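Long-range contacts in 1-pyrroline-5-carboxylate dehydrogenase (PDB 1UZB), which probably oxidises delta-1-pyrroline-5-carboxylate, through its open-chain semialdehyde, to glutamate with a nicotinamide dinucleotide as the electron acceptor: residues G125-E130 with E355-L360; S169-L174 with L505-K510; T203-P208 with N234-V239; V466-F471 with Q483-F488. All blocks are in the same frame, centred on the assembly; numbering follows the deposited sequence.

The four contacts fall in different parts of an aldehyde dehydrogenase chain. Contacts 2 and 3 reach the same mixed sheet, where strands 165-180 and 203-207 are neighbours; their nearest atoms are about 6 Å apart. Contact 3 pairs two parallel strands of what is probably, by family, the dinucleotide-binding domain. Within one chain the nearest atoms of contacts 2 and 4 are about 9 Å apart, but contact 4 of one subunit packs on contact 2 of the second, Pro-484 on Ser-169 and Phe-488 on Met-509. Contact 1 lies on the other side of the chain's centre from contact 2, with centres 42 Å apart. A bound methylpentanediol, probably from the crystallisation liquor, lies about 3 Å from the Lys-510 side chain in contact 2.

Contact 1: residues G125-E130 with E355-L360; sequences GKNWVE and EENPDL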
loop_
_atom_site.group_PDB
_atom_site.type_symbol
_atom_site.label_atom_id
_atom_site.label_comp_id
_atom_site.label_asym_id
_atom_site.label_seq_id
_atom_site.Cartn_x
_atom_site.Cartn_y
_atom_site.Cartn_z
ATOM N N GLY A 125 -18.474 32.961 -29.829
ATOM C CA GLY A 125 -19.465 33.664 -29.033
ATOM C C GLY A 125 -19.680 33.295 -27.582
ATOM O O GLY A 125 -20.807 33.371 -27.081
ATOM N N LYS A 126 -18.617 32.892 -26.897
ATOM C CA LYS A 126 -18.727 32.566 -25.481
ATOM C C LYS A 126 -18.537 33.848 -24.689
ATOM O O LYS A 126 -17.743 34.706 -25.084
ATOM C CB LYS A 126 -17.639 31.576 -25.058
ATOM C CG LYS A 126 -17.773 30.213 -25.682
ATOM C CD LYS A 126 -17.038 29.154 -24.881
ATOM C CE LYS A 126 -17.429 27.776 -25.382
ATOM N NZ LYS A 126 -16.916 26.675 -24.522
ATOM N N ASN A 127 -19.272 34.005 -23.591
ATOM C CA ASN A 127 -19.054 35.187 -22.777
ATOM C C ASN A 127 -17.737 34.928 -22.035
ATOM O O ASN A 127 -17.116 33.875 -22.211
ATOM C CB ASN A 127 -20.237 35.483 -21.825
ATOM C CG ASN A 127 -20.453 34.421 -20.762
ATOM O OD1 ASN A 127 -19.590 33.593 -20.495
ATOM N ND2 ASN A 127 -21.621 34.463 -20.129
ATOM N N TRP A 128 -17.300 35.878 -21.220
ATOM C CA TRP A 128 -16.015 35.754 -20.537
ATOM C C TRP A 128 -15.790 34.523 -19.663
ATOM O O TRP A 128 -14.754 33.866 -19.777
ATOM C CB TRP A 128 -15.751 37.014 -19.715
ATOM C CG TRP A 128 -15.611 38.280 -20.523
ATOM C CD1 TRP A 128 -16.065 38.516 -21.797
ATOM C CD2 TRP A 128 -15.034 39.507 -20.073
ATOM N NE1 TRP A 128 -15.806 39.818 -22.160
ATOM C CE2 TRP A 128 -15.174 40.449 -21.119
ATOM C CE3 TRP A 128 -14.414 39.905 -18.880
ATOM C CZ2 TRP A 128 -14.714 41.766 -21.007
ATOM C CZ3 TRP A 128 -13.957 41.216 -18.769
ATOM C CH2 TRP A 128 -14.111 42.128 -19.828
ATOM N N VAL A 129 -16.737 34.208 -18.784
ATOM C CA VAL A 129 -16.550 33.055 -17.909
ATOM C C VAL A 129 -16.666 31.720 -18.641
ATOM O O VAL A 129 -15.969 30.763 -18.299
ATOM C CB VAL A 129 -17.515 33.103 -16.699
ATOM C CG1 VAL A 129 -17.281 34.381 -15.905
ATOM C CG2 VAL A 129 -18.954 33.003 -17.170
ATOM N N GLU A 130 -17.539 31.640 -19.643
ATOM C CA GLU A 130 -17.654 30.403 -20.408
ATOM C C GLU A 130 -16.319 30.176 -21.125
ATOM O O GLU A 130 -15.834 29.046 -21.216
ATOM C CB GLU A 130 -18.790 30.502 -21.432
ATOM C CG GLU A 130 -20.203 30.434 -20.845
ATOM C CD GLU A 130 -20.528 29.096 -20.186
ATOM O OE1 GLU A 130 -19.984 28.057 -20.621
ATOM O OE2 GLU A 130 -21.350 29.080 -19.244
ATOM N N GLU A 355 -18.343 39.890 -26.592
ATOM C CA GLU A 355 -17.300 40.739 -26.019
ATOM C C GLU A 355 -17.812 41.596 -24.862
ATOM O O GLU A 355 -17.036 41.999 -23.997
ATOM C CB GLU A 355 -16.677 41.635 -27.097
ATOM C CG GLU A 355 -17.653 42.575 -27.790
ATOM C CD GLU A 355 -16.962 43.580 -28.699
ATOM O OE1 GLU A 355 -17.665 44.426 -29.288
ATOM O OE2 GLU A 355 -15.721 43.524 -28.821
ATOM N N GLU A 356 -19.116 41.872 -24.848
ATOM C CA GLU A 356 -19.726 42.673 -23.783
ATOM C C GLU A 356 -19.971 41.856 -22.509
ATOM O O GLU A 356 -20.473 42.379 -21.514
ATOM C CB GLU A 356 -21.064 43.253 -24.250
ATOM C CG GLU A 356 -20.992 44.207 -25.437
ATOM C CD GLU A 356 -20.223 45.479 -25.132
ATOM O OE1 GLU A 356 -20.181 45.882 -23.952
ATOM O OE2 GLU A 356 -19.676 46.086 -26.079
ATOM N N ASN A 357 -19.613 40.576 -22.550
ATOM C CA ASN A 357 -19.803 39.654 -21.430
ATOM C C ASN A 357 -21.254 39.575 -20.954
ATOM O O ASN A 357 -21.552 39.744 -19.770
ATOM C CB ASN A 357 -18.892 40.020 -20.255
ATOM C CG ASN A 357 -18.829 38.917 -19.221
ATOM O OD1 ASN A 357 -18.976 37.741 -19.553
ATOM N ND2 ASN A 357 -18.597 39.283 -17.965
ATOM N N PRO A 358 -22.181 39.308 -21.881
ATOM C CA PRO A 358 -23.601 39.202 -21.544
ATOM C C PRO A 358 -23.863 37.822 -20.956
ATOM O O PRO A 358 -22.973 36.970 -20.947
ATOM C CB PRO A 358 -24.271 39.367 -22.895
ATOM C CG PRO A 358 -23.335 38.602 -23.785
ATOM C CD PRO A 358 -21.974 39.096 -23.326
ATOM N N ASP A 359 -25.074 37.595 -20.460
ATOM C CA ASP A 359 -25.399 36.281 -19.926
ATOM C C ASP A 359 -25.403 35.294 -21.087
ATOM O O ASP A 359 -24.982 34.147 -20.938
ATOM C CB ASP A 359 -26.761 36.297 -19.234
ATOM C CG ASP A 359 -26.761 37.136 -17.975
ATOM O OD1 ASP A 359 -25.817 36.992 -17.168
ATOM O OD2 ASP A 359 -27.701 37.933 -17.786
ATOM N N LEU A 360 -25.884 35.748 -22.242
ATOM C CA LEU A 360 -25.915 34.925 -23.446
ATOM C C LEU A 360 -25.359 35.675 -24.640
ATOM O O LEU A 360 -25.704 36.833 -24.874
ATOM C CB LEU A 360 -27.337 34.494 -23.812
ATOM C CG LEU A 360 -27.970 33.290 -23.120
ATOM C CD1 LEU A 360 -28.486 33.707 -21.757
ATOM C CD2 LEU A 360 -29.114 32.761 -23.971
#
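Asn-127 and Trp-128 dock the start of helix 128-149 onto Asn-357 and its neighbours, in the loop between helices 332-346 and 366-379. This is a helix-capping contact, with Asn-127 as N-cap, joining parts of the aldehyde dehydrogenase chain far apart in sequence. With CG held between the backbone N and the carbonyl carbon (chi1 65°), the Asn-127 amide serves both sides: OD1 accepts from Glu-130 N at 3.0 Å, while ND2 donates to Pro-358 O at 3.0 Å, in the plane of that carbonyl. The next backbone N-H is taken by the loop, Trp-128 N reaching Asn-357 OD1 at 3.0 Å from above the carbonyl plane. Asn-357 also lies over the indole, its amide within 18° of parallel to the ring. At the indole edge, NE1 donates to Glu-355 O at 3.1 Å. Without the indole, as with an alanine here, Glu-355 O would probably lose this donor and the Asn-357 side chain would be uncovered. Phe-14 meets the same indole edge-to-face, and helix 17-32 touches it through Met-23 and Leu-27. Over the five-membered ring Asn-357 CB makes a CH-pi contact, 3.5 Å from the centroid.

Contact 2: residues S169-L174 with L505-K510; sequences SFYVPL and LFLEMK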
loop_
_atom_site.group_PDB
_atom_site.type_symbol
_atom_site.label_atom_id
_atom_site.label_comp_id
_atom_site.label_asym_id
_atom_site.label_seq_id
_atom_site.Cartn_x
_atom_site.Cartn_y
_atom_site.Cartn_z
ATOM N N SER A 169 3.504 -8.553 -18.957
ATOM C CA SER A 169 2.473 -7.969 -19.804
ATOM C C SER A 169 2.589 -6.452 -19.710
ATOM O O SER A 169 2.823 -5.892 -18.629
ATOM C CB SER A 169 1.083 -8.439 -19.375
ATOM O OG SER A 169 0.853 -9.759 -19.842
ATOM N N PHE A 170 2.442 -5.787 -20.848
ATOM C CA PHE A 170 2.570 -4.341 -20.894
ATOM C C PHE A 170 1.743 -3.734 -22.015
ATOM O O PHE A 170 1.339 -4.422 -22.954
ATOM C CB PHE A 170 4.047 -3.944 -21.056
ATOM C CG PHE A 170 4.741 -4.608 -22.217
ATOM C CD1 PHE A 170 5.358 -5.851 -22.071
ATOM C CD2 PHE A 170 4.796 -3.981 -23.454
ATOM C CE1 PHE A 170 6.020 -6.453 -23.146
ATOM C CE2 PHE A 170 5.453 -4.575 -24.529
ATOM C CZ PHE A 170 6.068 -5.811 -24.373
ATOM N N TYR A 171 1.498 -2.435 -21.905
ATOM C CA TYR A 171 0.719 -1.720 -22.897
ATOM C C TYR A 171 1.568 -1.036 -23.949
ATOM O O TYR A 171 2.708 -0.630 -23.698
ATOM C CB TYR A 171 -0.164 -0.668 -22.226
ATOM C CG TYR A 171 -1.139 -1.246 -21.239
ATOM C CD1 TYR A 171 -0.975 -1.050 -19.869
ATOM C CD2 TYR A 171 -2.220 -2.010 -21.674
ATOM C CE1 TYR A 171 -1.864 -1.604 -18.954
ATOM C CE2 TYR A 171 -3.116 -2.568 -20.769
ATOM C CZ TYR A 171 -2.930 -2.360 -19.412
ATOM O OH TYR A 171 -3.813 -2.907 -18.511
ATOM N N VAL A 172 0.993 -0.920 -25.139
ATOM C CA VAL A 172 1.652 -0.246 -26.238
ATOM C C VAL A 172 0.596 0.552 -26.988
ATOM O O VAL A 172 -0.575 0.167 -27.037
ATOM C CB VAL A 172 2.347 -1.256 -27.168
ATOM C CG1 VAL A 172 3.362 -2.041 -26.360
ATOM C CG2 VAL A 172 1.336 -2.201 -27.797
ATOM N N PRO A 173 0.984 1.705 -27.544
ATOM C CA PRO A 173 0.037 2.538 -28.289
ATOM C C PRO A 173 -0.411 1.847 -29.573
ATOM O O PRO A 173 0.249 0.924 -30.056
ATOM C CB PRO A 173 0.825 3.824 -28.530
ATOM C CG PRO A 173 2.239 3.338 -28.616
ATOM C CD PRO A 173 2.318 2.328 -27.500
ATOM N N LEU A 174 -1.532 2.304 -30.118
ATOM C CA LEU A 174 -2.119 1.719 -31.320
ATOM C C LEU A 174 -1.498 2.154 -32.640
ATOM O O LEU A 174 -1.232 1.320 -33.505
ATOM C CB LEU A 174 -3.617 2.023 -31.357
ATOM C CG LEU A 174 -4.435 1.615 -30.130
ATOM C CD1 LEU A 174 -5.858 2.138 -30.256
ATOM C CD2 LEU A 174 -4.416 0.102 -29.996
ATOM N N LEU A 505 -8.173 3.244 -23.613
ATOM C CA LEU A 505 -8.828 3.129 -24.910
ATOM C C LEU A 505 -7.860 3.265 -26.079
ATOM O O LEU A 505 -8.142 2.807 -27.190
ATOM C CB LEU A 505 -9.906 4.204 -25.037
ATOM C CG LEU A 505 -11.021 4.187 -23.991
ATOM C CD1 LEU A 505 -11.877 5.428 -24.159
ATOM C CD2 LEU A 505 -11.852 2.926 -24.133
ATOM N N PHE A 506 -6.712 3.881 -25.829
ATOM C CA PHE A 506 -5.732 4.110 -26.882
ATOM C C PHE A 506 -4.493 3.231 -26.754
ATOM O O PHE A 506 -3.423 3.555 -27.278
ATOM C CB PHE A 506 -5.354 5.593 -26.892
ATOM C CG PHE A 506 -6.552 6.496 -27.003
ATOM C CD1 PHE A 506 -7.186 6.985 -25.865
ATOM C CD2 PHE A 506 -7.098 6.789 -28.246
ATOM C CE1 PHE A 506 -8.347 7.750 -25.966
ATOM C CE2 PHE A 506 -8.256 7.550 -28.358
ATOM C CZ PHE A 506 -8.882 8.032 -27.215
ATOM N N LEU A 507 -4.661 2.096 -26.079
ATOM C CA LEU A 507 -3.582 1.144 -25.853
ATOM C C LEU A 507 -4.041 -0.286 -26.106
ATOM O O LEU A 507 -5.230 -0.596 -26.010
ATOM C CB LEU A 507 -3.113 1.221 -24.397
ATOM C CG LEU A 507 -2.501 2.531 -23.908
ATOM C CD1 LEU A 507 -2.445 2.535 -22.387
ATOM C CD2 LEU A 507 -1.110 2.695 -24.505
ATOM N N GLU A 508 -3.087 -1.146 -26.442
ATOM C CA GLU A 508 -3.360 -2.564 -26.605
ATOM C C GLU A 508 -2.322 -3.259 -25.722
ATOM O O GLU A 508 -1.308 -2.653 -25.359
ATOM C CB GLU A 508 -3.301 -3.007 -28.080
ATOM C CG GLU A 508 -2.073 -2.644 -28.892
ATOM C CD GLU A 508 -2.285 -2.929 -30.378
ATOM O OE1 GLU A 508 -3.333 -3.516 -30.727
ATOM O OE2 GLU A 508 -1.411 -2.574 -31.195
ATOM N N MET A 509 -2.579 -4.508 -25.347
ATOM C CA MET A 509 -1.682 -5.228 -24.450
ATOM C C MET A 509 -0.922 -6.379 -25.086
ATOM O O MET A 509 -1.467 -7.128 -25.898
ATOM C CB MET A 509 -2.476 -5.770 -23.258
ATOM C CG MET A 509 -1.606 -6.303 -22.122
ATOM S SD MET A 509 -2.473 -7.397 -20.962
ATOM C CE MET A 509 -3.736 -6.314 -20.321
ATOM N N LYS A 510 0.341 -6.519 -24.688
ATOM C CA LYS A 510 1.196 -7.598 -25.163
ATOM C C LYS A 510 1.653 -8.403 -23.942
ATOM O O LYS A 510 1.950 -7.830 -22.892
ATOM C CB LYS A 510 2.415 -7.034 -25.900
ATOM C CG LYS A 510 3.299 -8.095 -26.551
ATOM C CD LYS A 510 4.398 -7.459 -27.391
ATOM C CE LYS A 510 5.198 -8.517 -28.128
ATOM N NZ LYS A 510 6.269 -7.914 -28.963
HETATM O O HOH W 1 0.859 -1.330 -31.191
HETATM O O HOH W 2 -2.268 -1.242 -33.351
#
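Phe-170 and Val-172 pair with Lys-510 and Glu-508 through four backbone hydrogen bonds, two for each antiparallel hydrogen-bonded pair. Phe-170 N donates to Lys-510 O at 2.9 Å and Lys-510 N returns the bond to Phe-170 O, and Val-172 and Glu-508 repeat the exchange. Between them Tyr-171 and Met-509 form a non-hydrogen-bonded pair, where Tyr-171 CA sends a C-H toward Glu-508 O at 3.3 Å.

Side-chain contacts form on both faces. On one, Met-509 bends at chi3 (-61°) and brings CE to Tyr-171 CE2 at 3.8 Å, while Leu-507 CD1 meets Tyr-171 CB. On the other, Phe-170 and Lys-510 run side by side, CZ against the aliphatic CD of the lysine, and Val-172 CG2 touches the aliphatic CG of Glu-508 at 3.6 Å. The two strands belong to the beta arm by which aldehyde dehydrogenases typically associate, and the second subunit is within reach here: Tyr-171 OH bonds to Asp-501 of that chain, and Lys-510 NZ to Arg-461 O and Phe-464 O of the same neighbour. A phenylalanine at Tyr-171 would probably leave that Asp-501 carboxylate short of a partner at the interface.

Two waters join the Glu-508 carboxylate to the other strand. Glu-508 OE2 accepts from both; one, 2.6 Å away, also donates to Pro-173 O, and the other donates to Leu-174 O.

Contact 3: residues T203-P208 with N234-V239; sequences TVIAKP and NFLPGV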
loop_
_atom_site.group_PDB
_atom_site.type_symbol
_atom_site.label_atom_id
_atom_site.label_comp_id
_atom_site.label_asym_id
_atom_site.label_seq_id
_atom_site.Cartn_x
_atom_site.Cartn_y
_atom_site.Cartn_z
ATOM N N THR A 203 -0.138 8.843 -32.463
ATOM C CA THR A 203 0.043 10.082 -33.208
ATOM C C THR A 203 -1.343 10.437 -33.736
ATOM O O THR A 203 -2.186 9.556 -33.945
ATOM C CB THR A 203 1.079 9.949 -34.340
ATOM O OG1 THR A 203 0.676 8.926 -35.253
ATOM C CG2 THR A 203 2.446 9.616 -33.751
ATOM N N VAL A 204 -1.583 11.728 -33.941
ATOM C CA VAL A 204 -2.902 12.191 -34.335
ATOM C C VAL A 204 -2.995 13.200 -35.473
ATOM O O VAL A 204 -2.119 14.050 -35.653
ATOM C CB VAL A 204 -3.599 12.817 -33.085
ATOM C CG1 VAL A 204 -4.866 13.565 -33.474
ATOM C CG2 VAL A 204 -3.908 11.731 -32.073
ATOM N N ILE A 205 -4.070 13.072 -36.244
ATOM C CA ILE A 205 -4.396 14.010 -37.310
ATOM C C ILE A 205 -5.696 14.607 -36.767
ATOM O O ILE A 205 -6.682 13.896 -36.580
ATOM C CB ILE A 205 -4.676 13.314 -38.654
ATOM C CG1 ILE A 205 -3.426 12.568 -39.124
ATOM C CG2 ILE A 205 -5.084 14.351 -39.692
ATOM C CD1 ILE A 205 -3.625 11.805 -40.421
ATOM N N ALA A 206 -5.690 15.906 -36.489
ATOM C CA ALA A 206 -6.865 16.557 -35.925
ATOM C C ALA A 206 -7.615 17.458 -36.886
ATOM O O ALA A 206 -7.019 18.310 -37.551
ATOM C CB ALA A 206 -6.466 17.353 -34.685
ATOM N N LYS A 207 -8.927 17.255 -36.960
ATOM C CA LYS A 207 -9.778 18.075 -37.805
ATOM C C LYS A 207 -10.635 18.938 -36.895
ATOM O O LYS A 207 -11.529 18.439 -36.210
ATOM C CB LYS A 207 -10.701 17.227 -38.685
ATOM C CG LYS A 207 -11.504 18.092 -39.656
ATOM C CD LYS A 207 -12.878 17.530 -39.966
ATOM C CE LYS A 207 -13.694 18.545 -40.761
ATOM N NZ LYS A 207 -15.076 18.073 -41.052
ATOM N N PRO A 208 -10.361 20.246 -36.855
ATOM C CA PRO A 208 -11.149 21.140 -36.007
ATOM C C PRO A 208 -12.519 21.340 -36.636
ATOM O O PRO A 208 -12.700 21.077 -37.827
ATOM C CB PRO A 208 -10.333 22.425 -36.021
ATOM C CG PRO A 208 -9.765 22.424 -37.423
ATOM C CD PRO A 208 -9.319 20.989 -37.589
ATOM N N ASN A 234 -1.012 16.731 -36.006
ATOM C CA ASN A 234 -1.225 17.406 -37.280
ATOM C C ASN A 234 -2.585 18.096 -37.277
ATOM O O ASN A 234 -3.570 17.563 -36.757
ATOM C CB ASN A 234 -1.114 16.378 -38.408
ATOM C CG ASN A 234 0.195 15.596 -38.346
ATOM O OD1 ASN A 234 1.231 16.040 -38.846
ATOM N ND2 ASN A 234 0.154 14.437 -37.700
ATOM N N PHE A 235 -2.618 19.287 -37.867
ATOM C CA PHE A 235 -3.794 20.152 -37.919
ATOM C C PHE A 235 -4.358 20.257 -39.334
ATOM O O PHE A 235 -3.706 20.813 -40.222
ATOM C CB PHE A 235 -3.360 21.529 -37.401
ATOM C CG PHE A 235 -4.444 22.568 -37.385
ATOM C CD1 PHE A 235 -4.287 23.747 -38.108
ATOM C CD2 PHE A 235 -5.580 22.411 -36.601
ATOM C CE1 PHE A 235 -5.238 24.755 -38.047
ATOM C CE2 PHE A 235 -6.541 23.418 -36.533
ATOM C CZ PHE A 235 -6.366 24.592 -37.258
ATOM N N LEU A 236 -5.571 19.740 -39.533
ATOM C CA LEU A 236 -6.207 19.747 -40.846
ATOM C C LEU A 236 -7.599 20.361 -40.944
ATOM O O LEU A 236 -8.597 19.646 -41.082
ATOM C CB LEU A 236 -6.274 18.323 -41.411
ATOM C CG LEU A 236 -4.970 17.589 -41.732
ATOM C CD1 LEU A 236 -5.290 16.277 -42.437
ATOM C CD2 LEU A 236 -4.089 18.455 -42.621
ATOM N N PRO A 237 -7.691 21.694 -40.860
ATOM C CA PRO A 237 -9.009 22.327 -40.969
ATOM C C PRO A 237 -9.551 22.044 -42.372
ATOM O O PRO A 237 -8.783 21.993 -43.338
ATOM C CB PRO A 237 -8.704 23.808 -40.741
ATOM C CG PRO A 237 -7.260 23.943 -41.181
ATOM C CD PRO A 237 -6.636 22.692 -40.618
ATOM N N GLY A 238 -10.861 21.844 -42.480
ATOM C CA GLY A 238 -11.462 21.564 -43.772
ATOM C C GLY A 238 -12.942 21.888 -43.827
ATOM O O GLY A 238 -13.585 22.084 -42.798
ATOM N N VAL A 239 -13.482 21.948 -45.040
ATOM C CA VAL A 239 -14.892 22.252 -45.241
ATOM C C VAL A 239 -15.637 21.013 -45.719
ATOM O O VAL A 239 -15.187 20.320 -46.627
ATOM C CB VAL A 239 -15.077 23.370 -46.289
ATOM C CG1 VAL A 239 -16.560 23.610 -46.546
ATOM C CG2 VAL A 239 -14.407 24.645 -45.810
HETATM O O HOH W 3 -15.672 20.433 -42.119
HETATM O O HOH W 4 -12.523 22.310 -40.222
#
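Asn-234, Pro-208 and Leu-236 lose the most surface where the strand 203-207 runs beside 234-235 in parallel. Asn-234 grips Val-204 O twice: its backbone N lies 2.9 Å from that oxygen, and its side-chain ND2, with CG beside the backbone N (chi1 -54°), comes from above the carbonyl plane at 3.1 Å. The strand bonding continues as Ala-206 N donates to Asn-234 O and Leu-236 N to Ala-206 O. The rest of the buried amide is satisfied outside the pair, ND2 also reaching Gly-231 O and OD1 accepting from Gly-43 N.

Leu-236 sets CD1 against Ile-205 CG2 at 3.4 Å, tighter than usual van der Waals contact, and both side chains pack on Ala-79 of helix 73-90. Beyond the strand, Pro-208 CG touches both Phe-235 CE2, at 3.5 Å, and Pro-237 CB, at 3.7 Å; Pro-208 and Phe-235 cross at about a right angle, and Pro-237 CD lies over a face of the Phe-235 ring. A water bridges the two segments, donating to Pro-208 O and accepting from Gly-238 N at 2.8 Å. Lys-207 NZ bonds to Gly-240 O nearby.

Helix 213-226 links these two parallel strands, which makes them a beta-alpha-beta unit of the Rossmann-like dinucleotide-binding domain expected of the aldehyde dehydrogenase family.

Contact 4: residues V466-F471 with Q483-F488; sequences VGNLYF and QPFGGF
Asn-468, its CG beside the backbone N (chi1 -77°), turns both ends of its amide to the 483-488 loop. Its OD1 accepts from Gly-486 N at 3.1 Å in a nearly straight bond (165° at the hydrogen), while ND2 donates to Pro-484 O at 2.9 Å, standing above the plane of that carbonyl. The amide thereby spans Phe-485, whose CD1 lies 3.6 Å from OD1. Within its own strand, ND2 also bonds weakly to Tyr-470 OH, which helps set the amide. Tyr-470 meets Gln-483 with its ring edge toward CD, and Gln-483 OE1 accepts from Leu-479 N.

One residue back, Gly-467 closes against Gly-486 and Gly-487. Its CA approaches Gly-486 O at 3.3 Å and lies over the face of the Phe-488 ring, 4.0 Å from the centroid, a CH-pi contact; a CB here would probably run into Gly-486 O. Phe-488 also brings CE1 to Val-466 O at 3.3 Å, and His-465 stacks on its ring.

Farther out, strand 468-471 pairs in parallel with a strand of the second subunit, so the sheet runs across the interface. The loop carries the Pro-Phe-Gly-Gly sequence characteristic of many aldehyde dehydrogenases. Lys-496 NZ gathers the carbonyls of Gly-467, Pro-484 and Gly-486, and its positive charge probably compensates for having these oxygens drawn together around the buried Asn-468 amide.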
loop_
_atom_site.group_PDB
_atom_site.type_symbol
_atom_site.label_atom_id
_atom_site.label_comp_id
_atom_site.label_asym_id
_atom_site.label_seq_id
_atom_site.Cartn_x
_atom_site.Cartn_y
_atom_site.Cartn_z
ATOM N N VAL A 466 -27.993 7.996 -16.581
ATOM C CA VAL A 466 -27.143 8.924 -17.315
ATOM C C VAL A 466 -25.721 8.727 -16.802
ATOM O O VAL A 466 -25.519 8.317 -15.658
ATOM C CB VAL A 466 -27.576 10.401 -17.114
ATOM C CG1 VAL A 466 -28.943 10.634 -17.746
ATOM C CG2 VAL A 466 -27.604 10.748 -15.641
ATOM N N GLY A 467 -24.741 9.017 -17.651
ATOM C CA GLY A 467 -23.353 8.835 -17.262
ATOM C C GLY A 467 -22.827 9.841 -16.257
ATOM O O GLY A 467 -21.881 9.548 -15.526
ATOM N N ASN A 468 -23.423 11.030 -16.231
ATOM C CA ASN A 468 -23.013 12.088 -15.309
ATOM C C ASN A 468 -24.255 12.669 -14.654
ATOM O O ASN A 468 -25.027 13.396 -15.288
ATOM C CB ASN A 468 -22.242 13.189 -16.046
ATOM C CG ASN A 468 -20.813 12.788 -16.356
ATOM O OD1 ASN A 468 -20.544 12.029 -17.297
ATOM N ND2 ASN A 468 -19.880 13.283 -15.547
ATOM N N LEU A 469 -24.425 12.341 -13.377
ATOM C CA LEU A 469 -25.578 12.764 -12.593
ATOM C C LEU A 469 -25.160 13.726 -11.486
ATOM O O LEU A 469 -24.146 13.511 -10.827
ATOM C CB LEU A 469 -26.239 11.517 -12.003
ATOM C CG LEU A 469 -27.516 11.624 -11.167
ATOM C CD1 LEU A 469 -28.642 12.252 -11.976
ATOM C CD2 LEU A 469 -27.909 10.226 -10.703
ATOM N N TYR A 470 -25.948 14.776 -11.281
ATOM C CA TYR A 470 -25.634 15.785 -10.276
ATOM C C TYR A 470 -26.826 16.086 -9.381
ATOM O O TYR A 470 -27.954 16.251 -9.870
ATOM C CB TYR A 470 -25.189 17.081 -10.954
ATOM C CG TYR A 470 -24.062 16.901 -11.944
ATOM C CD1 TYR A 470 -24.312 16.492 -13.256
ATOM C CD2 TYR A 470 -22.742 17.132 -11.566
ATOM C CE1 TYR A 470 -23.264 16.318 -14.171
ATOM C CE2 TYR A 470 -21.698 16.966 -12.461
ATOM C CZ TYR A 470 -21.960 16.560 -13.761
ATOM O OH TYR A 470 -20.918 16.406 -14.647
ATOM N N PHE A 471 -26.578 16.173 -8.074
ATOM C CA PHE A 471 -27.636 16.465 -7.116
ATOM C C PHE A 471 -27.472 17.842 -6.478
ATOM O O PHE A 471 -26.415 18.168 -5.926
ATOM C CB PHE A 471 -27.685 15.417 -6.000
ATOM C CG PHE A 471 -27.925 14.016 -6.476
ATOM C CD1 PHE A 471 -28.676 13.764 -7.623
ATOM C CD2 PHE A 471 -27.430 12.939 -5.750
ATOM C CE1 PHE A 471 -28.929 12.458 -8.033
ATOM C CE2 PHE A 471 -27.677 11.631 -6.149
ATOM C CZ PHE A 471 -28.430 11.388 -7.296
ATOM N N GLN A 483 -15.113 14.588 -12.179
ATOM C CA GLN A 483 -16.278 13.957 -12.774
ATOM C C GLN A 483 -16.016 13.340 -14.144
ATOM O O GLN A 483 -16.168 14.007 -15.171
ATOM C CB GLN A 483 -17.416 14.980 -12.889
ATOM C CG GLN A 483 -17.987 15.426 -11.550
ATOM C CD GLN A 483 -17.815 16.914 -11.277
ATOM O OE1 GLN A 483 -17.430 17.693 -12.155
ATOM N NE2 GLN A 483 -18.111 17.315 -10.050
ATOM N N PRO A 484 -15.596 12.061 -14.177
ATOM C CA PRO A 484 -15.336 11.383 -15.453
ATOM C C PRO A 484 -16.531 11.688 -16.355
ATOM O O PRO A 484 -17.674 11.446 -15.968
ATOM C CB PRO A 484 -15.270 9.918 -15.045
ATOM C CG PRO A 484 -14.619 9.994 -13.694
ATOM C CD PRO A 484 -15.316 11.171 -13.035
ATOM N N PHE A 485 -16.271 12.204 -17.552
ATOM C CA PHE A 485 -17.356 12.612 -18.440
ATOM C C PHE A 485 -17.630 11.723 -19.651
ATOM O O PHE A 485 -16.755 11.488 -20.476
ATOM C CB PHE A 485 -17.097 14.047 -18.911
ATOM C CG PHE A 485 -18.261 14.660 -19.622
ATOM C CD1 PHE A 485 -19.396 15.047 -18.917
ATOM C CD2 PHE A 485 -18.245 14.815 -21.005
ATOM C CE1 PHE A 485 -20.498 15.580 -19.579
ATOM C CE2 PHE A 485 -19.344 15.347 -21.675
ATOM C CZ PHE A 485 -20.468 15.727 -20.961
ATOM N N GLY A 486 -18.867 11.251 -19.759
ATOM C CA GLY A 486 -19.243 10.389 -20.866
ATOM C C GLY A 486 -20.579 9.760 -20.538
ATOM O O GLY A 486 -20.887 9.532 -19.366
ATOM N N GLY A 487 -21.360 9.436 -21.563
ATOM C CA GLY A 487 -22.680 8.892 -21.309
ATOM C C GLY A 487 -23.000 7.465 -21.681
ATOM O O GLY A 487 -22.117 6.653 -21.978
ATOM N N PHE A 488 -24.303 7.186 -21.661
ATOM C CA PHE A 488 -24.872 5.876 -21.970
ATOM C C PHE A 488 -25.759 6.004 -23.208
ATOM O O PHE A 488 -26.044 7.110 -23.684
ATOM C CB PHE A 488 -25.780 5.400 -20.828
ATOM C CG PHE A 488 -25.108 5.298 -19.487
ATOM C CD1 PHE A 488 -25.842 5.519 -18.322
ATOM C CD2 PHE A 488 -23.770 4.935 -19.377
ATOM C CE1 PHE A 488 -25.254 5.377 -17.067
ATOM C CE2 PHE A 488 -23.172 4.789 -18.122
ATOM C CZ PHE A 488 -23.920 5.010 -16.966
#